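Local coordinates for DUF4875 domain-containing protein (Desulfovibrio piger, PDB 4LG3) that is of unknown function but belongs to the DUF4875 family, a member of the CamS-like clan, at residues Val51-Leu56 against Leu116-Arg121; Glu6-Ala11 against Ala57-Ala62; Ile78-Gln83 against Val92-Thr97; Arg45-Thr50 against Leu123-Leu128. All blocks are in the same frame, centred on the assembly; numbering follows the deposited sequence.

Contact 1 of 4, residues Val51-Leu56 against Leu116-Arg121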
loop_
_atom_site.group_PDB
_atom_site.type_symbol
_atom_site.label_atom_id
_atom_site.label_comp_id
_atom_site.label_asym_id
_atom_site.label_seq_id
_atom_site.Cartn_x
_atom_site.Cartn_y
_atom_site.Cartn_z
ATOM N N VAL A 51 10.661 0.103 -9.098
ATOM C CA VAL A 51 10.246 1.327 -8.415
ATOM C C VAL A 51 11.062 1.404 -7.109
ATOM O O VAL A 51 11.036 0.465 -6.313
ATOM C CB VAL A 51 8.709 1.401 -8.175
ATOM C CG1 VAL A 51 8.318 2.715 -7.524
ATOM C CG2 VAL A 51 7.944 1.223 -9.483
ATOM N N SER A 52 11.850 2.486 -6.939
ATOM C CA SER A 52 12.668 2.683 -5.748
ATOM C C SER A 52 11.819 3.024 -4.503
ATOM O O SER A 52 10.652 3.412 -4.614
ATOM C CB SER A 52 13.688 3.782 -5.987
ATOM O OG SER A 52 13.040 5.028 -6.155
ATOM N N LYS A 53 12.439 2.894 -3.320
ATOM C CA LYS A 53 11.866 3.241 -2.027
ATOM C C LYS A 53 11.494 4.729 -2.040
ATOM O O LYS A 53 10.427 5.114 -1.542
ATOM C CB LYS A 53 12.899 2.951 -0.914
ATOM C CG LYS A 53 12.353 3.147 0.483
ATOM C CD LYS A 53 13.401 2.955 1.544
ATOM C CE LYS A 53 12.816 3.244 2.905
ATOM N NZ LYS A 53 13.793 2.993 3.991
ATOM N N ARG A 54 12.387 5.550 -2.629
ATOM C CA ARG A 54 12.227 6.988 -2.750
ATOM C C ARG A 54 10.985 7.313 -3.597
ATOM O O ARG A 54 10.211 8.187 -3.223
ATOM C CB ARG A 54 13.508 7.610 -3.328
ATOM C CG ARG A 54 13.548 9.132 -3.344
ATOM C CD ARG A 54 13.741 9.745 -1.975
ATOM N NE ARG A 54 13.879 11.203 -2.007
ATOM C CZ ARG A 54 12.860 12.060 -1.976
ATOM N NH1 ARG A 54 11.603 11.614 -1.951
ATOM N NH2 ARG A 54 13.089 13.369 -1.983
ATOM N N GLN A 55 10.755 6.573 -4.680
ATOM C CA GLN A 55 9.596 6.767 -5.549
ATOM C C GLN A 55 8.297 6.355 -4.846
ATOM O O GLN A 55 7.289 7.036 -5.001
ATOM C CB GLN A 55 9.781 5.989 -6.840
ATOM C CG GLN A 55 10.726 6.694 -7.803
ATOM C CD GLN A 55 11.112 5.840 -8.977
ATOM O OE1 GLN A 55 11.038 4.613 -8.939
ATOM N NE2 GLN A 55 11.550 6.474 -10.050
ATOM N N LEU A 56 8.334 5.270 -4.047
ATOM C CA LEU A 56 7.187 4.802 -3.278
ATOM C C LEU A 56 6.799 5.844 -2.226
ATOM O O LEU A 56 5.621 6.153 -2.073
ATOM C CB LEU A 56 7.467 3.423 -2.619
ATOM C CG LEU A 56 7.717 2.218 -3.578
ATOM C CD1 LEU A 56 8.139 1.001 -2.797
ATOM C CD2 LEU A 56 6.490 1.907 -4.424
ATOM N N LEU A 116 5.864 7.209 8.497
ATOM C CA LEU A 116 6.539 7.220 7.212
ATOM C C LEU A 116 7.152 5.874 6.966
ATOM O O LEU A 116 8.054 5.487 7.687
ATOM C CB LEU A 116 7.586 8.339 7.180
ATOM C CG LEU A 116 7.073 9.756 7.476
ATOM C CD1 LEU A 116 8.236 10.771 7.512
ATOM C CD2 LEU A 116 5.944 10.167 6.506
ATOM N N GLN A 117 6.588 5.112 6.030
ATOM C CA GLN A 117 7.087 3.780 5.700
ATOM C C GLN A 117 7.129 3.573 4.225
ATOM O O GLN A 117 6.315 4.134 3.511
ATOM C CB GLN A 117 6.249 2.644 6.325
ATOM C CG GLN A 117 6.164 2.653 7.830
ATOM C CD GLN A 117 5.270 1.538 8.291
ATOM O OE1 GLN A 117 5.732 0.530 8.833
ATOM N NE2 GLN A 117 3.957 1.691 8.087
ATOM N N ALA A 118 8.091 2.792 3.764
ATOM C CA ALA A 118 8.223 2.407 2.364
ATOM C C ALA A 118 9.054 1.143 2.281
ATOM O O ALA A 118 9.994 0.973 3.063
ATOM C CB ALA A 118 8.843 3.528 1.531
ATOM N N THR A 119 8.668 0.228 1.390
ATOM C CA THR A 119 9.406 -1.017 1.169
ATOM C C THR A 119 10.676 -0.663 0.354
ATOM O O THR A 119 10.658 0.326 -0.388
ATOM C CB THR A 119 8.518 -2.058 0.454
ATOM O OG1 THR A 119 7.934 -1.466 -0.698
ATOM C CG2 THR A 119 7.444 -2.642 1.337
ATOM N N PRO A 120 11.773 -1.452 0.414
ATOM C CA PRO A 120 12.975 -1.075 -0.382
ATOM C C PRO A 120 12.749 -1.082 -1.901
ATOM O O PRO A 120 13.539 -0.497 -2.628
ATOM C CB PRO A 120 14.032 -2.103 0.032
ATOM C CG PRO A 120 13.290 -3.207 0.715
ATOM C CD PRO A 120 12.017 -2.640 1.262
ATOM N N ARG A 121 11.664 -1.721 -2.370
ATOM C CA ARG A 121 11.245 -1.854 -3.786
ATOM C C ARG A 121 9.791 -2.282 -3.881
ATOM O O ARG A 121 9.224 -2.728 -2.877
ATOM C CB ARG A 121 12.113 -2.906 -4.509
ATOM C CG ARG A 121 12.059 -4.307 -3.879
ATOM C CD ARG A 121 12.519 -5.381 -4.844
ATOM N NE ARG A 121 12.501 -6.723 -4.255
ATOM C CZ ARG A 121 11.531 -7.617 -4.430
ATOM N NH1 ARG A 121 10.474 -7.325 -5.175
ATOM N NH2 ARG A 121 11.619 -8.814 -3.876
HETATM O O HOH W 1 15.198 1.644 -3.517
#

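Contact 2 of 4, residues Glu6-Ala11 against Ala57-Ala62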
loop_
_atom_site.group_PDB
_atom_site.type_symbol
_atom_site.label_atom_id
_atom_site.label_comp_id
_atom_site.label_asym_id
_atom_site.label_seq_id
_atom_site.Cartn_x
_atom_site.Cartn_y
_atom_site.Cartn_z
ATOM N N GLU A 6 10.687 10.989 -7.939
ATOM C CA GLU A 6 9.387 11.596 -8.202
ATOM C C GLU A 6 8.236 10.592 -7.953
ATOM O O GLU A 6 8.438 9.374 -7.971
ATOM C CB GLU A 6 9.342 12.133 -9.650
ATOM C CG GLU A 6 8.416 13.325 -9.837
ATOM C CD GLU A 6 7.511 13.217 -11.050
ATOM O OE1 GLU A 6 7.942 13.648 -12.143
ATOM O OE2 GLU A 6 6.382 12.689 -10.914
ATOM N N ALA A 7 7.029 11.132 -7.732
ATOM C CA ALA A 7 5.829 10.371 -7.459
ATOM C C ALA A 7 5.396 9.556 -8.672
ATOM O O ALA A 7 5.521 10.012 -9.822
ATOM C CB ALA A 7 4.713 11.300 -7.025
ATOM N N GLN A 8 4.898 8.348 -8.409
ATOM C CA GLN A 8 4.404 7.435 -9.440
ATOM C C GLN A 8 2.916 7.633 -9.660
ATOM O O GLN A 8 2.260 8.193 -8.791
ATOM C CB GLN A 8 4.675 5.989 -9.031
ATOM C CG GLN A 8 6.130 5.711 -8.695
ATOM C CD GLN A 8 7.010 5.947 -9.885
ATOM O OE1 GLN A 8 6.984 5.190 -10.865
ATOM N NE2 GLN A 8 7.752 7.052 -9.857
ATOM N N PHE A 9 2.386 7.201 -10.825
ATOM C CA PHE A 9 0.952 7.269 -11.085
ATOM C C PHE A 9 0.198 6.353 -10.141
ATOM O O PHE A 9 0.595 5.210 -9.901
ATOM C CB PHE A 9 0.607 6.932 -12.521
ATOM C CG PHE A 9 1.175 7.918 -13.505
ATOM C CD1 PHE A 9 1.033 9.289 -13.304
ATOM C CD2 PHE A 9 1.868 7.477 -14.629
ATOM C CE1 PHE A 9 1.566 10.203 -14.213
ATOM C CE2 PHE A 9 2.384 8.392 -15.548
ATOM C CZ PHE A 9 2.216 9.750 -15.341
ATOM N N PHE A 10 -0.861 6.894 -9.556
ATOM C CA PHE A 10 -1.661 6.131 -8.624
ATOM C C PHE A 10 -3.137 6.364 -8.886
ATOM O O PHE A 10 -3.522 7.272 -9.614
ATOM C CB PHE A 10 -1.287 6.466 -7.153
ATOM C CG PHE A 10 -1.688 7.854 -6.690
ATOM C CD1 PHE A 10 -2.983 8.112 -6.243
ATOM C CD2 PHE A 10 -0.766 8.894 -6.682
ATOM C CE1 PHE A 10 -3.364 9.399 -5.871
ATOM C CE2 PHE A 10 -1.137 10.168 -6.272
ATOM C CZ PHE A 10 -2.432 10.417 -5.876
ATOM N N ALA A 11 -3.956 5.516 -8.292
ATOM C CA ALA A 11 -5.409 5.621 -8.314
ATOM C C ALA A 11 -5.926 5.194 -6.946
ATOM O O ALA A 11 -5.423 4.221 -6.382
ATOM C CB ALA A 11 -5.994 4.757 -9.409
ATOM N N ALA A 57 7.796 6.411 -1.527
ATOM C CA ALA A 57 7.621 7.475 -0.531
ATOM C C ALA A 57 7.063 8.750 -1.189
ATOM O O ALA A 57 6.083 9.300 -0.700
ATOM C CB ALA A 57 8.943 7.773 0.161
ATOM N N ALA A 58 7.640 9.171 -2.331
ATOM C CA ALA A 58 7.201 10.358 -3.076
ATOM C C ALA A 58 5.746 10.238 -3.519
ATOM O O ALA A 58 5.056 11.251 -3.574
ATOM C CB ALA A 58 8.087 10.590 -4.283
ATOM N N THR A 59 5.275 9.002 -3.797
ATOM C CA THR A 59 3.907 8.722 -4.235
ATOM C C THR A 59 2.912 9.003 -3.088
ATOM O O THR A 59 1.911 9.701 -3.303
ATOM C CB THR A 59 3.818 7.278 -4.761
ATOM O OG1 THR A 59 4.756 7.137 -5.818
ATOM C CG2 THR A 59 2.423 6.910 -5.299
ATOM N N VAL A 60 3.205 8.491 -1.877
ATOM C CA VAL A 60 2.328 8.668 -0.722
ATOM C C VAL A 60 2.395 10.108 -0.221
ATOM O O VAL A 60 1.358 10.640 0.180
ATOM C CB VAL A 60 2.508 7.612 0.427
ATOM C CG1 VAL A 60 2.018 6.224 -0.028
ATOM C CG2 VAL A 60 3.947 7.554 0.944
ATOM N N ILE A 61 3.586 10.756 -0.301
ATOM C CA ILE A 61 3.748 12.164 0.063
ATOM C C ILE A 61 2.845 13.011 -0.835
ATOM O O ILE A 61 2.061 13.783 -0.306
ATOM C CB ILE A 61 5.240 12.628 0.030
ATOM C CG1 ILE A 61 6.055 11.918 1.163
ATOM C CG2 ILE A 61 5.369 14.165 0.170
ATOM C CD1 ILE A 61 7.602 11.894 0.935
ATOM N N ALA A 62 2.913 12.832 -2.168
ATOM C CA ALA A 62 2.130 13.582 -3.164
ATOM C C ALA A 62 0.643 13.326 -3.023
ATOM O O ALA A 62 -0.129 14.261 -3.172
ATOM C CB ALA A 62 2.572 13.221 -4.570
#

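Contact 3 of 4, residues Ile78-Gln83 against Val92-Thr97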
loop_
_atom_site.group_PDB
_atom_site.type_symbol
_atom_site.label_atom_id
_atom_site.label_comp_id
_atom_site.label_asym_id
_atom_site.label_seq_id
_atom_site.Cartn_x
_atom_site.Cartn_y
_atom_site.Cartn_z
ATOM N N ILE A 78 -2.392 8.041 4.067
ATOM C CA ILE A 78 -2.299 7.361 2.760
ATOM C C ILE A 78 -1.613 5.993 2.935
ATOM O O ILE A 78 -0.569 5.908 3.562
ATOM C CB ILE A 78 -1.577 8.214 1.666
ATOM C CG1 ILE A 78 -2.151 9.644 1.544
ATOM C CG2 ILE A 78 -1.519 7.493 0.310
ATOM C CD1 ILE A 78 -3.544 9.808 0.991
ATOM N N THR A 79 -2.199 4.947 2.378
ATOM C CA THR A 79 -1.604 3.615 2.347
ATOM C C THR A 79 -1.510 3.199 0.892
ATOM O O THR A 79 -2.534 3.173 0.193
ATOM C CB THR A 79 -2.367 2.556 3.180
ATOM O OG1 THR A 79 -2.507 3.025 4.516
ATOM C CG2 THR A 79 -1.655 1.201 3.197
ATOM N N LEU A 80 -0.280 2.884 0.439
ATOM C CA LEU A 80 -0.059 2.372 -0.895
ATOM C C LEU A 80 -0.019 0.850 -0.808
ATOM O O LEU A 80 0.837 0.295 -0.121
ATOM C CB LEU A 80 1.216 2.949 -1.530
ATOM C CG LEU A 80 1.677 2.376 -2.873
ATOM C CD1 LEU A 80 0.709 2.744 -3.994
ATOM C CD2 LEU A 80 3.079 2.855 -3.195
ATOM N N ASP A 81 -0.967 0.186 -1.497
ATOM C CA ASP A 81 -1.023 -1.280 -1.546
ATOM C C ASP A 81 -0.312 -1.818 -2.799
ATOM O O ASP A 81 -0.198 -1.108 -3.790
ATOM C CB ASP A 81 -2.470 -1.795 -1.480
ATOM C CG ASP A 81 -3.153 -1.531 -0.158
ATOM O OD1 ASP A 81 -2.550 -1.846 0.898
ATOM O OD2 ASP A 81 -4.316 -1.069 -0.176
ATOM N N SER A 82 0.161 -3.072 -2.740
ATOM C CA SER A 82 0.882 -3.751 -3.828
ATOM C C SER A 82 0.028 -3.899 -5.083
ATOM O O SER A 82 0.565 -3.942 -6.190
ATOM C CB SER A 82 1.377 -5.120 -3.379
ATOM O OG SER A 82 0.306 -5.940 -2.938
ATOM N N GLN A 83 -1.290 -3.970 -4.910
ATOM C CA GLN A 83 -2.258 -4.127 -5.983
ATOM C C GLN A 83 -3.687 -4.075 -5.430
ATOM O O GLN A 83 -3.870 -4.242 -4.222
ATOM C CB GLN A 83 -2.020 -5.484 -6.697
ATOM C CG GLN A 83 -2.254 -6.727 -5.831
ATOM C CD GLN A 83 -1.978 -7.998 -6.556
ATOM O OE1 GLN A 83 -2.134 -8.128 -7.769
ATOM N NE2 GLN A 83 -1.538 -8.961 -5.832
ATOM N N VAL A 92 1.252 -3.813 1.944
ATOM C CA VAL A 92 1.616 -2.404 2.059
ATOM C C VAL A 92 2.992 -2.185 1.462
ATOM O O VAL A 92 3.954 -2.821 1.889
ATOM C CB VAL A 92 1.582 -1.947 3.551
ATOM C CG1 VAL A 92 2.022 -0.499 3.714
ATOM C CG2 VAL A 92 0.204 -2.158 4.136
ATOM N N LEU A 93 3.075 -1.254 0.504
ATOM C CA LEU A 93 4.317 -0.815 -0.119
ATOM C C LEU A 93 4.834 0.496 0.521
ATOM O O LEU A 93 6.036 0.728 0.547
ATOM C CB LEU A 93 4.131 -0.616 -1.629
ATOM C CG LEU A 93 3.858 -1.847 -2.490
ATOM C CD1 LEU A 93 3.918 -1.484 -3.957
ATOM C CD2 LEU A 93 4.835 -3.019 -2.168
ATOM N N ALA A 94 3.931 1.342 1.041
ATOM C CA ALA A 94 4.290 2.629 1.627
ATOM C C ALA A 94 3.130 3.218 2.379
ATOM O O ALA A 94 1.975 2.961 2.025
ATOM C CB ALA A 94 4.726 3.615 0.516
ATOM N N THR A 95 3.434 4.073 3.375
ATOM C CA THR A 95 2.463 4.810 4.194
ATOM C C THR A 95 2.989 6.194 4.534
ATOM O O THR A 95 4.201 6.382 4.649
ATOM C CB THR A 95 2.111 4.086 5.540
ATOM O OG1 THR A 95 3.263 4.024 6.384
ATOM C CG2 THR A 95 1.505 2.727 5.369
ATOM N N ALA A 96 2.059 7.132 4.808
ATOM C CA ALA A 96 2.355 8.493 5.245
ATOM C C ALA A 96 1.111 9.153 5.811
ATOM O O ALA A 96 0.026 9.049 5.231
ATOM C CB ALA A 96 2.913 9.331 4.086
ATOM N N THR A 97 1.277 9.835 6.950
ATOM C CA THR A 97 0.239 10.632 7.577
ATOM C C THR A 97 0.742 12.098 7.568
ATOM O O THR A 97 1.865 12.387 7.957
ATOM C CB THR A 97 -0.157 10.073 8.946
ATOM O OG1 THR A 97 -0.674 8.729 8.776
ATOM C CG2 THR A 97 -1.203 10.944 9.635
#

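Contact 4 of 4, residues Arg45-Thr50 against Leu123-Leu128. With SO4 (sulfate ion), chain E.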
loop_
_atom_site.group_PDB
_atom_site.type_symbol
_atom_site.label_atom_id
_atom_site.label_comp_id
_atom_site.label_asym_id
_atom_site.label_seq_id
_atom_site.Cartn_x
_atom_site.Cartn_y
_atom_site.Cartn_z
ATOM N N ARG A 45 -0.489 -1.610 -11.928
ATOM C CA ARG A 45 0.880 -1.745 -12.422
ATOM C C ARG A 45 1.328 -3.218 -12.347
ATOM O O ARG A 45 1.306 -3.826 -11.278
ATOM C CB ARG A 45 1.830 -0.826 -11.645
ATOM C CG ARG A 45 3.216 -0.828 -12.239
ATOM C CD ARG A 45 3.888 0.469 -12.012
ATOM N NE ARG A 45 5.240 0.456 -12.549
ATOM C CZ ARG A 45 6.086 1.469 -12.419
ATOM N NH1 ARG A 45 5.715 2.577 -11.783
ATOM N NH2 ARG A 45 7.316 1.380 -12.911
ATOM N N ARG A 46 1.676 -3.778 -13.514
ATOM C CA ARG A 46 2.028 -5.177 -13.725
ATOM C C ARG A 46 3.266 -5.601 -12.930
ATOM O O ARG A 46 3.292 -6.712 -12.419
ATOM C CB ARG A 46 2.213 -5.456 -15.227
ATOM C CG ARG A 46 0.921 -5.315 -16.028
ATOM C CD ARG A 46 1.033 -5.922 -17.404
ATOM N NE ARG A 46 1.036 -4.898 -18.446
ATOM C CZ ARG A 46 0.132 -4.807 -19.423
ATOM N NH1 ARG A 46 -0.875 -5.674 -19.494
ATOM N NH2 ARG A 46 0.220 -3.845 -20.329
ATOM N N ASP A 47 4.282 -4.729 -12.837
ATOM C CA ASP A 47 5.532 -5.001 -12.132
ATOM C C ASP A 47 6.094 -3.701 -11.556
ATOM O O ASP A 47 6.376 -2.787 -12.308
ATOM C CB ASP A 47 6.543 -5.673 -13.096
ATOM C CG ASP A 47 7.735 -6.377 -12.448
ATOM O OD1 ASP A 47 8.460 -5.724 -11.666
ATOM O OD2 ASP A 47 7.979 -7.566 -12.777
ATOM N N SER A 48 6.247 -3.617 -10.237
ATOM C CA SER A 48 6.807 -2.431 -9.570
ATOM C C SER A 48 8.200 -2.733 -8.916
ATOM O O SER A 48 8.708 -1.917 -8.135
ATOM C CB SER A 48 5.828 -1.877 -8.527
ATOM O OG SER A 48 5.313 -2.855 -7.639
ATOM N N SER A 49 8.853 -3.846 -9.300
ATOM C CA SER A 49 10.136 -4.223 -8.678
ATOM C C SER A 49 11.290 -3.255 -9.004
ATOM O O SER A 49 12.308 -3.257 -8.288
ATOM C CB SER A 49 10.527 -5.650 -9.033
ATOM O OG SER A 49 10.572 -5.799 -10.439
ATOM N N THR A 50 11.104 -2.397 -10.027
ATOM C CA THR A 50 12.098 -1.388 -10.432
ATOM C C THR A 50 11.768 -0.008 -9.850
ATOM O O THR A 50 12.520 0.930 -10.072
ATOM C CB THR A 50 12.221 -1.312 -11.944
ATOM O OG1 THR A 50 10.937 -0.991 -12.493
ATOM C CG2 THR A 50 12.779 -2.587 -12.536
ATOM N N LEU A 123 6.927 -4.854 -6.186
ATOM C CA LEU A 123 6.940 -6.310 -6.397
ATOM C C LEU A 123 6.960 -6.713 -7.866
ATOM O O LEU A 123 6.509 -5.965 -8.735
ATOM C CB LEU A 123 5.719 -6.973 -5.693
ATOM C CG LEU A 123 5.390 -6.574 -4.214
ATOM C CD1 LEU A 123 4.294 -7.441 -3.657
ATOM C CD2 LEU A 123 6.616 -6.678 -3.286
ATOM N N THR A 124 7.486 -7.914 -8.141
ATOM C CA THR A 124 7.549 -8.471 -9.497
ATOM C C THR A 124 6.160 -8.966 -9.888
ATOM O O THR A 124 5.329 -9.225 -9.014
ATOM C CB THR A 124 8.585 -9.616 -9.597
ATOM O OG1 THR A 124 8.157 -10.720 -8.806
ATOM C CG2 THR A 124 9.972 -9.208 -9.173
ATOM N N ALA A 125 5.924 -9.158 -11.183
ATOM C CA ALA A 125 4.652 -9.706 -11.675
ATOM C C ALA A 125 4.360 -11.055 -11.009
ATOM O O ALA A 125 3.215 -11.325 -10.651
ATOM C CB ALA A 125 4.700 -9.864 -13.185
ATOM N N GLN A 126 5.416 -11.885 -10.812
ATOM C CA GLN A 126 5.287 -13.200 -10.177
ATOM C C GLN A 126 4.892 -13.074 -8.702
ATOM O O GLN A 126 4.018 -13.807 -8.243
ATOM C CB GLN A 126 6.568 -14.004 -10.316
ATOM C CG GLN A 126 6.312 -15.487 -10.167
ATOM C CD GLN A 126 7.568 -16.256 -9.970
ATOM O OE1 GLN A 126 8.284 -16.079 -8.982
ATOM N NE2 GLN A 126 7.823 -17.171 -10.878
ATOM N N GLU A 127 5.513 -12.121 -7.981
ATOM C CA GLU A 127 5.209 -11.847 -6.569
ATOM C C GLU A 127 3.751 -11.383 -6.415
ATOM O O GLU A 127 3.054 -11.821 -5.501
ATOM C CB GLU A 127 6.177 -10.812 -5.999
ATOM C CG GLU A 127 7.529 -11.399 -5.604
ATOM C CD GLU A 127 8.639 -10.396 -5.330
ATOM O OE1 GLU A 127 8.553 -9.240 -5.800
ATOM O OE2 GLU A 127 9.640 -10.797 -4.699
ATOM N N LEU A 128 3.292 -10.555 -7.346
ATOM C CA LEU A 128 1.934 -10.019 -7.383
ATOM C C LEU A 128 0.906 -11.100 -7.705
ATOM O O LEU A 128 -0.174 -11.108 -7.111
ATOM C CB LEU A 128 1.851 -8.867 -8.399
ATOM C CG LEU A 128 2.556 -7.554 -8.005
ATOM C CD1 LEU A 128 2.654 -6.637 -9.192
ATOM C CD2 LEU A 128 1.862 -6.869 -6.852
HETATM S S SO4 E . 1.577 -2.182 -22.633
HETATM O O1 SO4 E . 1.576 -0.954 -23.432
HETATM O O2 SO4 E . 0.388 -3.002 -22.926
HETATM O O3 SO4 E . 2.777 -2.968 -22.947
HETATM O O4 SO4 E . 1.585 -1.789 -21.221
#

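Contact 1 of 4, residues Val51-Leu56 against Leu116-Arg121
Lys53 and Leu56 set the first turn of helix 53-71 on the end of strand 113-118, against Ala118 and Thr119; the helix starts with a capping box made by Ser52 and Gln55. The tight part is on the Leu56 side. Leu56 CD1 lies 3.2 Å from Thr119 OG1, the two side chains meeting at a slant. Thr119 OG1 sits between its own backbone N and carbonyl carbon (chi1 51°), which turns it to the leucine, and it is also hydrogen-bonded to Leu93 O of the adjoining strand. The Ala118 methyl completes this patch, with CB 4.4 Å from Leu56 CB and 3.7 Å from Lys53 CG. Lys53 reaches along the strand end with an extended chain, CG coming to 3.4 Å from Thr119 O, and carries its ammonium group beyond the contact to a salt bridge with Glu175. Toward Pro120 and Arg121 the fit is looser and wetter. Here the backbones touch through a CA-H...O contact, Arg121 CA to Val51 O at 3.4 Å, while the Arg121 guanidinium turns away to pair with Glu127. One water bridges the helix start and Pro120, accepting from Lys53 N at 3.0 Å and donating to Pro120 O at 2.9 Å.

Contact 2 of 4, residues Glu6-Ala11 against Ala57-Ala62
Gln8 and Thr59 make the polar part of this contact, in which the N-terminal segment leading into strand 10-18 passes across helix 53-71 at Ala58, Thr59 and Ala62. Gln8 N donates to Thr59 OG1 at 2.9 Å, almost straight at 168°. Thr59 OG1 lies beside its own backbone N, close enough to Gln55 O of the preceding turn to bond it too, so two bonds grip it. The Gln8 chain crosses Thr59 at about a right angle, then folds at chi2 (-62°) so that NE2 meets Glu6 O at 3.1 Å; the oxygen lies in the amide plane, but the nitrogen stands 41° above the carbonyl plane. OE1 of this amide goes to Arg45. The apolar part is made of small groups. Ala7 CB rests 3.8 Å from Ala62 CB and 3.5 Å from Ala58 O, while Ala58 CB abuts the backbone between Glu6 and Ala7. Phe10 and Thr59 run past each other head to tail, Phe10 CD2 4.0 Å from Thr59 CG2. With methyls for most of the padding, the two backbones come close, and the Gln8-Thr59 bond is the single directional link between the segments, so it probably helps to set where the chain crosses the helix.

Contact 3 of 4, residues Ile78-Gln83 against Val92-Thr97
Leu80 pairs with both Leu93 and Ala94 across two antiparallel strands whose directions differ by 161°. Backbone bonds dominate. Ile78 and Ala96 exchange a pair, Ile78 N to Ala96 O at 2.9 Å and Ala96 N to Ile78 O at 3.2 Å. Leu80 N donates to Ala94 O at 2.8 Å, and Leu80 O accepts from Leu93 N at 2.8 Å with a weak second bond from Ala94 N. Beyond this double grip the register moves on by one, bringing Asp81 opposite Val92. Apolar contacts follow the two faces. Ile78, Leu80, Ala94 and Ala96 line the side covered by helix 53-71, where Val60 packs on them; with CG anti to the backbone N (chi1 173°), Leu80 brings CD2 to 4.0 Å from Leu93 CB. Leu93 reaches the residue after strand 75-81, its CG 3.8 Å from Ser82 CA. On the other face Thr79 and Thr95 lie side by side, and Thr79 crosses Val92 at about a right angle, CG2 to CG2 at 4.0 Å. Asp81, on that face too, is salt-bridged to Arg30. The extra residue at Leu93 makes this a classic beta bulge in the hairpin of strands 75-81 and 92-98.

Contact 4 of 4, residues Arg45-Thr50 against Leu123-Leu128
Asp47 receives the backbone N of Ala125 in an unusual way: the donor meets OD2 at 3.0 Å from above the carboxylate, 70° out of its plane. The group gets there because CG is anti to the backbone N (chi1 -163°), carrying the carboxylate toward the first turn of helix 125-137, where a negative charge would probably be favoured by the helix N-terminus. Its other oxygen, OD1, accepts from Ser49 N at 3.0 Å, nearly along the C-O axis, closing an Asx turn that fixes the carboxylate. Ser48 and Leu123 bond both ways: Ser48 N donates to Leu123 O at 2.8 Å, and Leu123 N to Ser48 OG at 3.0 Å. The loop thus docks on a capping box, in which Glu127 N donates to Thr124 OG1 and Thr124 N to Glu127 OE1. Thr124 CG2 meets Ser49 CB at 3.6 Å. Leu128 CD1 lies 3.3 Å from Arg46 O, and Ala125 CB is also near that carbonyl. The Arg46 side chain points away from the helix; NH2 holds O4 of a sulfate, probably from the crystallisation liquor, at the guanidinium edge, 2.6 Å away.

Overall arrangement
Contact 3 is the core, near the centre of the chain; contact 2 lies at the surface, and contacts 1 and 4 are partly buried. Helix 53-71 serves both contacts 1 and 2, and its Val60 packs on the hairpin of contact 3. Contacts 1 and 3 use neighbouring strands, joined by the backbone of Thr119 and Leu93. Contact 4 sits at the start of helix 125-137, tied to contact 1 by the Arg121-Glu127 salt bridge and to contact 2 by Gln8 and Arg45. The core hairpin is held mainly by backbone bonds, the loop-to-helix contact 4 by side-chain and backbone bonds, and contacts 1 and 2 mostly by packing, with a water bridge in contact 1 and one hydrogen bond in contact 2.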